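Local coordinates for probable zinc protease (Pseudomonas aeruginosa, PDB 4NNZ), which probably acts as one subunit of a heterodimeric zinc metalloprotease of the peptidase M16 family, hydrolysing peptide bonds, at residues E130-L134 with R135-N139. Sequence-based numbering, arbitrary orientation.
Sequences EERRL and RTDDN
Arg-132, the one buried residue of this contact, reaches forward along helix 118-137 to Asp-137 and Thr-136. With CG anti to the backbone N (chi1 -154°) and a bend at chi3, its NH2 donates to Asp-137 OD1 at 3.2 Å, a salt bridge made on the syn side but 30° out of the carboxylate plane. Thr-136 CG2 lies over one guanidinium face, offset toward the rim. NH1 turns to other partners, the carboxylate of Glu-146 and the carbonyl of Gly-164, so the buried guanidinium has Asp-137, Glu-146 and Gly-164 as polar partners. The backbone widens here: Arg-132 O accepts the i+4 N-H of Thr-136 (N to O 3.1 Å), from above the carbonyl plane, as well as the i+5 N-H of Asp-137 (N to O 3.2 Å), in that plane, and Asp-138 N bonds Arg-133 O at 2.8 Å. The two i+5 bonds mark a pi-type turn at the helix C-terminus.

The solvent side is looser. Arg-133 grips Glu-130 OE1 side-on with NE and NH2, while its NH1 stands 3.6 Å from Asp-138 OD2, completing a three-residue salt-bridge network in which the Asp-138 link is long. At the border, between Glu-131, extended beyond CG, and exposed Arg-135 one turn on, OE2 comes to 3.6 Å from NE, their flat groups 60° apart, an equally long ionic pair.

Asn-139 stands at the N-cap position of helix 140-152, whose Glu-146 returns to Arg-132. Ile-163 touches Glu-131 and Arg-132, and Met-166 and Leu-169 rest against Arg-132, joining helices 118-137, 140-152 and 166-171 of this M16-family subunit.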
ATOM      1  N   GLU A 130     -12.768 -16.574  -8.460  1.00 39.24           N
ATOM      2  CA  GLU A 130     -12.990 -16.853  -9.834  1.00 39.13           C
ATOM      3  C   GLU A 130     -13.250 -15.583 -10.585  1.00 38.59           C
ATOM      4  O   GLU A 130     -12.723 -15.378 -11.627  1.00 37.85           O
ATOM      5  CB  GLU A 130     -14.149 -17.814  -9.941  1.00 46.36           C
ATOM      6  CG  GLU A 130     -14.654 -18.057 -11.330  1.00 49.29           C
ATOM      7  CD  GLU A 130     -13.683 -18.845 -12.151  1.00 62.42           C
ATOM      8  OE1 GLU A 130     -12.503 -18.899 -11.792  1.00 63.65           O
ATOM      9  OE2 GLU A 130     -14.090 -19.414 -13.161  1.00 70.07           O
ATOM     10  N   GLU A 131     -14.040 -14.706 -10.012  1.00 37.42           N
ATOM     11  CA  GLU A 131     -14.328 -13.432 -10.612  1.00 41.65           C
ATOM     12  C   GLU A 131     -13.062 -12.604 -10.795  1.00 39.57           C
ATOM     13  O   GLU A 131     -12.968 -11.872 -11.726  1.00 39.77           O
ATOM     14  CB  GLU A 131     -15.391 -12.685  -9.803  1.00 46.89           C
ATOM     15  CG  GLU A 131     -15.360 -11.173  -9.911  1.00 55.07           C
ATOM     16  CD  GLU A 131     -16.593 -10.502  -9.379  1.00 64.77           C
ATOM     17  OE1 GLU A 131     -16.849 -10.611  -8.180  1.00 67.34           O
ATOM     18  OE2 GLU A 131     -17.308  -9.851 -10.153  1.00 68.70           O
ATOM     19  N   ARG A 132     -12.115 -12.715  -9.893  1.00 37.04           N
ATOM     20  CA  ARG A 132     -10.867 -12.033 -10.049  1.00 35.98           C
ATOM     21  C   ARG A 132     -10.073 -12.495 -11.244  1.00 36.38           C
ATOM     22  O   ARG A 132      -9.458 -11.712 -11.899  1.00 35.97           O
ATOM     23  CB  ARG A 132     -10.018 -12.179  -8.803  1.00 34.34           C
ATOM     24  CG  ARG A 132      -9.062 -11.047  -8.651  1.00 33.13           C
ATOM     25  CD  ARG A 132      -7.799 -11.400  -7.930  1.00 32.12           C
ATOM     26  NE  ARG A 132      -6.672 -10.916  -8.683  1.00 32.26           N
ATOM     27  CZ  ARG A 132      -6.226  -9.678  -8.699  1.00 31.46           C
ATOM     28  NH1 ARG A 132      -6.769  -8.739  -7.976  1.00 30.22           N
ATOM     29  NH2 ARG A 132      -5.212  -9.396  -9.450  1.00 31.27           N
ATOM     30  N   ARG A 133     -10.032 -13.788 -11.470  1.00 36.39           N
ATOM     31  CA  ARG A 133      -9.331 -14.308 -12.599  1.00 40.64           C
ATOM     32  C   ARG A 133      -9.923 -13.869 -13.906  1.00 40.22           C
ATOM     33  O   ARG A 133      -9.237 -13.465 -14.793  1.00 41.40           O
ATOM     34  CB  ARG A 133      -9.479 -15.806 -12.610  1.00 46.85           C
ATOM     35  CG  ARG A 133      -8.668 -16.559 -11.606  1.00 54.13           C
ATOM     36  CD  ARG A 133      -8.343 -17.925 -12.153  1.00 65.89           C
ATOM     37  NE  ARG A 133      -9.521 -18.649 -12.630  1.00 71.01           N
ATOM     38  CZ  ARG A 133      -9.747 -18.984 -13.893  1.00 68.51           C
ATOM     39  NH1 ARG A 133      -8.885 -18.664 -14.840  1.00 69.41           N
ATOM     40  NH2 ARG A 133     -10.835 -19.642 -14.210  1.00 63.17           N
ATOM     41  N   LEU A 134     -11.212 -14.043 -14.038  1.00 39.41           N
ATOM     42  CA  LEU A 134     -11.881 -13.798 -15.272  1.00 40.90           C
ATOM     43  C   LEU A 134     -11.887 -12.363 -15.691  1.00 44.26           C
ATOM     44  O   LEU A 134     -11.659 -12.048 -16.835  1.00 46.89           O
ATOM     45  CB  LEU A 134     -13.307 -14.293 -15.169  1.00 43.45           C
ATOM     46  CG  LEU A 134     -13.680 -15.700 -15.618  1.00 42.29           C
ATOM     47  CD1 LEU A 134     -12.469 -16.551 -15.883  1.00 42.62           C
ATOM     48  CD2 LEU A 134     -14.572 -16.375 -14.611  1.00 42.29           C
ATOM     49  N   ARG A 135     -12.210 -11.500 -14.758  1.00 45.46           N
ATOM     50  CA  ARG A 135     -12.405 -10.120 -15.050  1.00 44.86           C
ATOM     51  C   ARG A 135     -11.240  -9.218 -14.795  1.00 42.78           C
ATOM     52  O   ARG A 135     -11.303  -8.094 -15.158  1.00 38.36           O
ATOM     53  CB  ARG A 135     -13.575  -9.622 -14.256  1.00 48.56           C
ATOM     54  CG  ARG A 135     -14.880 -10.221 -14.654  1.00 50.86           C
ATOM     55  CD  ARG A 135     -15.986  -9.439 -14.016  1.00 55.78           C
ATOM     56  NE  ARG A 135     -17.095 -10.293 -13.669  1.00 64.95           N
ATOM     57  CZ  ARG A 135     -18.210 -10.386 -14.372  1.00 69.11           C
ATOM     58  NH1 ARG A 135     -18.383  -9.663 -15.468  1.00 62.14           N
ATOM     59  NH2 ARG A 135     -19.156 -11.206 -13.968  1.00 74.69           N
ATOM     60  N   THR A 136     -10.210  -9.682 -14.117  1.00 45.54           N
ATOM     61  CA  THR A 136      -9.039  -8.853 -13.902  1.00 41.31           C
ATOM     62  C   THR A 136      -7.758  -9.405 -14.473  1.00 38.76           C
ATOM     63  O   THR A 136      -7.128  -8.790 -15.264  1.00 36.72           O
ATOM     64  CB  THR A 136      -8.843  -8.567 -12.419  1.00 42.54           C
ATOM     65  OG1 THR A 136      -9.996  -7.923 -11.928  1.00 45.26           O
ATOM     66  CG2 THR A 136      -7.699  -7.686 -12.197  1.00 40.53           C
ATOM     67  N   ASP A 137      -7.381 -10.577 -14.035  1.00 38.24           N
ATOM     68  CA  ASP A 137      -6.231 -11.236 -14.568  1.00 41.76           C
ATOM     69  C   ASP A 137      -6.338 -11.597 -16.033  1.00 43.32           C
ATOM     70  O   ASP A 137      -5.402 -11.452 -16.762  1.00 43.96           O
ATOM     71  CB  ASP A 137      -5.962 -12.483 -13.772  1.00 43.31           C
ATOM     72  CG  ASP A 137      -5.378 -12.203 -12.444  1.00 45.95           C
ATOM     73  OD1 ASP A 137      -4.970 -11.091 -12.186  1.00 53.16           O
ATOM     74  OD2 ASP A 137      -5.311 -13.103 -11.633  1.00 53.11           O
ATOM     75  N   ASP A 138      -7.474 -12.087 -16.455  1.00 46.42           N
ATOM     76  CA  ASP A 138      -7.625 -12.457 -17.827  1.00 47.87           C
ATOM     77  C   ASP A 138      -8.163 -11.336 -18.683  1.00 46.05           C
ATOM     78  O   ASP A 138      -8.333 -11.499 -19.854  1.00 50.59           O
ATOM     79  CB  ASP A 138      -8.460 -13.714 -17.958  1.00 50.39           C
ATOM     80  CG  ASP A 138      -7.856 -14.882 -17.239  1.00 57.67           C
ATOM     81  OD1 ASP A 138      -6.716 -14.780 -16.781  1.00 55.82           O
ATOM     82  OD2 ASP A 138      -8.511 -15.919 -17.131  1.00 58.02           O
ATOM     83  N   ASN A 139      -8.426 -10.199 -18.089  1.00 42.59           N
ATOM     84  CA  ASN A 139      -8.758  -9.049 -18.863  1.00 42.00           C
ATOM     85  C   ASN A 139      -7.558  -8.153 -18.926  1.00 42.07           C
ATOM     86  O   ASN A 139      -7.210  -7.530 -17.968  1.00 40.05           O
ATOM     87  CB  ASN A 139      -9.912  -8.327 -18.226  1.00 43.52           C
ATOM     88  CG  ASN A 139     -10.306  -7.094 -18.975  1.00 49.01           C
ATOM     89  OD1 ASN A 139      -9.652  -6.699 -19.903  1.00 50.60           O
ATOM     90  ND2 ASN A 139     -11.381  -6.479 -18.565  1.00 50.29           N
TER